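Local coordinates for protein endonuclease III (Geobacillus stearothermophilus, PDB 1ORN) that probably removes damaged bases from DNA as an iron-sulfur cluster-containing DNA glycosylase, acting through a covalent enzyme-DNA intermediate, at residues G106-D111 / V132-P137; Y12-M17 / S178-R183. One frame throughout, in Å; residues are numbered along the deposited sequence.

Contact 1. Residues G106-D111 / V132-P137; sequences GEVPRD and VAFGVP
The Phe134 ring has Arg110 CG over the centre of one face and Ala133 CB, from the preceding residue, over the centre of the other. The arginine side is a CH-pi contact: CG stands 3.5 Å from the ring centroid and only 5° off the ring normal. Arg110 CG is anti to the carbonyl carbon (chi1 -59°), and from there the chain runs extended to NE, crossing the phenylalanine side chain at about a right angle. Its methylenes are thereby laid over the ring, and NE comes within 3.5 Å of Phe134 CE1. The guanidinium follows the ring loosely, its plane inclined by 26°, with Phe134 CD1 over one of its faces.

The far end of the ring meets the loop backbone. Pro109 O approaches Phe134 CE2 obliquely to 3.6 Å; the contact buries this carbonyl oxygen, with no partner in the model. Val108 adds an apolar touch, CG1 to Phe134 CZ at 4.0 Å.

Residues 132-137 carry the last part of helix 123-134 into a turn, with Gly135 at positive phi. Residues 106-111 link helix 86-103 to helix 112-115, where Asp111 is the N-cap and its OD2 accepts a bond from Glu114 N. Val108 and Pro109 also pack on Leu115, while Phe134 and Ala133 rest on Pro33 of helix 33-43. The contact thus packs the loop leading into the helix-hairpin-helix region against the C-terminal part of helix 123-134.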
# COMPACT_ATOMS: atom_id res chain seq x y z
N GLY C 106 14.25 19.47 -4.26
CA GLY C 106 12.85 19.67 -4.58
C GLY C 106 12.13 18.57 -5.34
O GLY C 106 11.03 18.79 -5.84
N GLU C 107 12.74 17.39 -5.41
CA GLU C 107 12.13 16.28 -6.13
C GLU C 107 11.98 15.04 -5.25
O GLU C 107 12.71 14.88 -4.27
CB GLU C 107 12.97 15.94 -7.36
CG GLU C 107 13.00 17.06 -8.41
CD GLU C 107 14.08 16.86 -9.46
OE1 GLU C 107 14.16 15.76 -10.04
OE2 GLU C 107 14.84 17.82 -9.71
N VAL C 108 11.03 14.19 -5.59
CA VAL C 108 10.82 12.96 -4.84
C VAL C 108 12.02 12.05 -5.08
O VAL C 108 12.33 11.71 -6.23
CB VAL C 108 9.54 12.24 -5.31
CG1 VAL C 108 9.41 10.90 -4.61
CG2 VAL C 108 8.33 13.11 -5.03
N PRO C 109 12.73 11.65 -4.01
CA PRO C 109 13.88 10.77 -4.20
C PRO C 109 13.42 9.39 -4.66
O PRO C 109 12.34 8.94 -4.30
CB PRO C 109 14.53 10.75 -2.81
CG PRO C 109 13.36 10.92 -1.89
CD PRO C 109 12.55 12.00 -2.59
N ARG C 110 14.24 8.73 -5.47
CA ARG C 110 13.90 7.42 -6.00
C ARG C 110 14.39 6.27 -5.13
O ARG C 110 14.12 5.10 -5.43
CB ARG C 110 14.44 7.28 -7.42
CG ARG C 110 13.90 8.35 -8.36
CD ARG C 110 14.25 8.09 -9.82
NE ARG C 110 13.59 9.07 -10.69
CZ ARG C 110 13.62 9.03 -12.02
NH1 ARG C 110 14.28 8.07 -12.65
NH2 ARG C 110 12.99 9.96 -12.72
N ASP C 111 15.09 6.59 -4.05
CA ASP C 111 15.61 5.58 -3.15
C ASP C 111 14.62 5.31 -2.01
O ASP C 111 14.13 6.23 -1.37
CB ASP C 111 16.94 6.03 -2.56
CG ASP C 111 17.51 5.04 -1.58
OD1 ASP C 111 17.91 3.94 -2.02
OD2 ASP C 111 17.54 5.35 -0.37
N VAL C 132 5.50 1.88 -7.85
CA VAL C 132 4.56 2.47 -8.79
C VAL C 132 5.14 3.62 -9.60
O VAL C 132 4.98 3.67 -10.82
CB VAL C 132 3.29 2.90 -8.02
CG1 VAL C 132 2.26 3.46 -9.01
CG2 VAL C 132 2.75 1.63 -7.41
N ALA C 133 5.81 4.55 -8.93
CA ALA C 133 6.40 5.70 -9.61
C ALA C 133 7.68 5.44 -10.40
O ALA C 133 7.85 5.97 -11.50
CB ALA C 133 6.64 6.82 -8.61
N PHE C 134 8.59 4.64 -9.84
CA PHE C 134 9.87 4.42 -10.49
C PHE C 134 10.17 3.01 -10.97
O PHE C 134 11.30 2.71 -11.35
CB PHE C 134 10.98 4.89 -9.54
CG PHE C 134 10.75 6.27 -9.00
CD1 PHE C 134 10.65 7.36 -9.85
CD2 PHE C 134 10.61 6.47 -7.63
CE1 PHE C 134 10.41 8.64 -9.35
CE2 PHE C 134 10.37 7.75 -7.12
CZ PHE C 134 10.27 8.84 -7.98
N GLY C 135 9.15 2.15 -10.96
CA GLY C 135 9.32 0.79 -11.42
C GLY C 135 10.32 -0.07 -10.67
O GLY C 135 10.75 -1.10 -11.18
N VAL C 136 10.69 0.34 -9.46
CA VAL C 136 11.64 -0.43 -8.67
C VAL C 136 10.90 -1.58 -8.01
O VAL C 136 9.90 -1.36 -7.32
CB VAL C 136 12.30 0.42 -7.56
CG1 VAL C 136 13.28 -0.43 -6.77
CG2 VAL C 136 13.04 1.61 -8.17
N PRO C 137 11.38 -2.82 -8.20
CA PRO C 137 10.69 -3.94 -7.57
C PRO C 137 10.67 -3.83 -6.05
O PRO C 137 11.68 -3.56 -5.40
CB PRO C 137 11.48 -5.15 -8.06
CG PRO C 137 12.84 -4.59 -8.32
CD PRO C 137 12.54 -3.27 -8.97

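Contact 2. Residues Y12-M17 / S178-R183; sequences YCLDEM and SITHHR
Arg183 NH1 reaches Leu14 across the helix pair through one water. It donates to that water at 2.6 Å from the water oxygen, which lies in the guanidinium plane at its edge, and the water in turn donates to Leu14 O at 2.9 Å. The bridge therefore joins a side chain of helix 177-191 to a backbone carbonyl of helix 7-20. Ile179 CG1, one turn earlier on the arginine's own helix, lies 3.2 Å above the guanidinium plane, offset toward its rim.

Beside this bridge Leu14 and Thr180 make an apolar contact. Thr180 CG2 meets both methyls of Leu14, CD2 at 3.7 Å and CD1 at 4.0 Å, the two side chains crossing at about a right angle. The threonine torsion (chi1 -59°) sets CG2 anti to the backbone N and OG1 beside it; the methyl serves the interface while OG1 hydrogen-bonds to Glu176 O, a carbonyl of the preceding turn. Further along, Met17 CB comes no closer than 4.5 Å to Arg183 O, although the CA atoms of Met17 and Arg183 are only 6.1 Å apart. The end of Met17 leads away, toward Val148 and Leu152 of helix 143-152.

Two helices that cross steeply pack here in the all-helical, cluster-bearing part of the endonuclease III fold. The side chain of Met17 is about 6 Å from the iron-sulfur cluster and also touches Phe187, a residue of the cluster pocket.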
# COMPACT_ATOMS: atom_id res chain seq x y z
N TYR C 12 1.44 -21.48 -5.96
CA TYR C 12 0.18 -21.93 -6.53
C TYR C 12 -0.91 -20.91 -6.19
O TYR C 12 -1.75 -20.58 -7.03
CB TYR C 12 -0.19 -23.29 -5.95
CG TYR C 12 -1.52 -23.83 -6.42
CD1 TYR C 12 -1.61 -24.61 -7.58
CD2 TYR C 12 -2.69 -23.57 -5.71
CE1 TYR C 12 -2.84 -25.10 -8.01
CE2 TYR C 12 -3.92 -24.05 -6.14
CZ TYR C 12 -3.99 -24.82 -7.29
OH TYR C 12 -5.21 -25.30 -7.71
N CYS C 13 -0.88 -20.43 -4.95
CA CYS C 13 -1.84 -19.45 -4.47
C CYS C 13 -1.72 -18.15 -5.24
O CYS C 13 -2.72 -17.56 -5.65
CB CYS C 13 -1.62 -19.16 -2.98
SG CYS C 13 -2.13 -20.49 -1.88
N LEU C 14 -0.48 -17.70 -5.44
CA LEU C 14 -0.23 -16.46 -6.17
C LEU C 14 -0.64 -16.59 -7.63
O LEU C 14 -1.13 -15.63 -8.22
CB LEU C 14 1.25 -16.10 -6.06
CG LEU C 14 1.71 -15.79 -4.63
CD1 LEU C 14 3.20 -15.52 -4.62
CD2 LEU C 14 0.93 -14.60 -4.09
N ASP C 15 -0.43 -17.77 -8.21
CA ASP C 15 -0.80 -18.01 -9.60
C ASP C 15 -2.31 -17.90 -9.77
O ASP C 15 -2.80 -17.42 -10.80
CB ASP C 15 -0.32 -19.39 -10.04
N GLU C 16 -3.06 -18.34 -8.77
CA GLU C 16 -4.52 -18.30 -8.82
C GLU C 16 -5.02 -16.86 -8.66
O GLU C 16 -5.95 -16.45 -9.36
CB GLU C 16 -5.11 -19.17 -7.71
CG GLU C 16 -6.59 -19.50 -7.89
CD GLU C 16 -6.85 -20.37 -9.12
OE1 GLU C 16 -6.25 -21.46 -9.22
OE2 GLU C 16 -7.67 -19.96 -9.97
N MET C 17 -4.41 -16.11 -7.75
CA MET C 17 -4.81 -14.72 -7.53
C MET C 17 -4.64 -13.95 -8.83
O MET C 17 -5.39 -13.01 -9.11
CB MET C 17 -3.95 -14.07 -6.45
CG MET C 17 -4.07 -14.70 -5.08
SD MET C 17 -3.08 -13.83 -3.84
CE MET C 17 -3.18 -15.01 -2.44
N SER C 178 6.25 -6.36 -7.95
CA SER C 178 5.24 -5.31 -8.05
C SER C 178 3.83 -5.78 -8.41
O SER C 178 2.87 -5.41 -7.74
CB SER C 178 5.71 -4.23 -9.02
OG SER C 178 6.90 -3.63 -8.56
N ILE C 179 3.70 -6.60 -9.45
CA ILE C 179 2.37 -7.05 -9.84
C ILE C 179 1.76 -8.04 -8.85
O ILE C 179 0.55 -8.06 -8.64
CB ILE C 179 2.38 -7.69 -11.25
CG1 ILE C 179 0.94 -7.92 -11.72
CG2 ILE C 179 3.13 -9.01 -11.24
CD1 ILE C 179 0.11 -6.66 -11.77
N THR C 180 2.60 -8.86 -8.22
CA THR C 180 2.08 -9.82 -7.25
C THR C 180 1.51 -9.07 -6.06
O THR C 180 0.48 -9.45 -5.50
CB THR C 180 3.18 -10.79 -6.77
OG1 THR C 180 3.72 -11.49 -7.89
CG2 THR C 180 2.60 -11.79 -5.78
N HIS C 181 2.19 -7.98 -5.68
CA HIS C 181 1.75 -7.13 -4.58
C HIS C 181 0.33 -6.62 -4.87
O HIS C 181 -0.57 -6.72 -4.04
CB HIS C 181 2.74 -5.96 -4.44
CG HIS C 181 2.17 -4.76 -3.74
ND1 HIS C 181 1.90 -4.73 -2.39
CD2 HIS C 181 1.80 -3.54 -4.23
CE1 HIS C 181 1.39 -3.55 -2.07
NE2 HIS C 181 1.32 -2.81 -3.16
N HIS C 182 0.14 -6.07 -6.07
CA HIS C 182 -1.17 -5.55 -6.45
C HIS C 182 -2.23 -6.65 -6.51
O HIS C 182 -3.36 -6.44 -6.09
CB HIS C 182 -1.06 -4.83 -7.80
CG HIS C 182 -0.33 -3.53 -7.72
ND1 HIS C 182 0.76 -3.23 -8.51
CD2 HIS C 182 -0.52 -2.45 -6.91
CE1 HIS C 182 1.21 -2.02 -8.20
NE2 HIS C 182 0.45 -1.53 -7.23
N ARG C 183 -1.85 -7.83 -7.00
CA ARG C 183 -2.79 -8.95 -7.07
C ARG C 183 -3.21 -9.37 -5.67
O ARG C 183 -4.38 -9.71 -5.44
CB ARG C 183 -2.16 -10.12 -7.82
CG ARG C 183 -1.95 -9.87 -9.31
CD ARG C 183 -1.12 -10.97 -9.94
NE ARG C 183 -0.90 -10.76 -11.37
CZ ARG C 183 0.04 -11.39 -12.08
NH1 ARG C 183 0.83 -12.27 -11.50
NH2 ARG C 183 0.18 -11.13 -13.37
O HOH W 1 0.84 -13.75 -9.32

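In the fold
Contact 1 is a surface contact between a loop and a helix end, whereas contact 2 is partly buried between two helices, with Met17 and Thr180 buried. Their centres lie 23 Å apart, each about 15 Å from the centre of the chain. The first relies on one aromatic ring under an arginine's methylenes; the second uses its arginine for a water bridge and otherwise packs methyl groups of Leu14 and Thr180. In sequence, contact 1 falls between the halves of contact 2. They share no helix, yet meet directly: Val132 CG2 packs 3.9 Å from His182 NE2, and Pro137 CA lies 3.9 Å from Ser178 OG, joining helix 123-134 and its exit to helix 177-191.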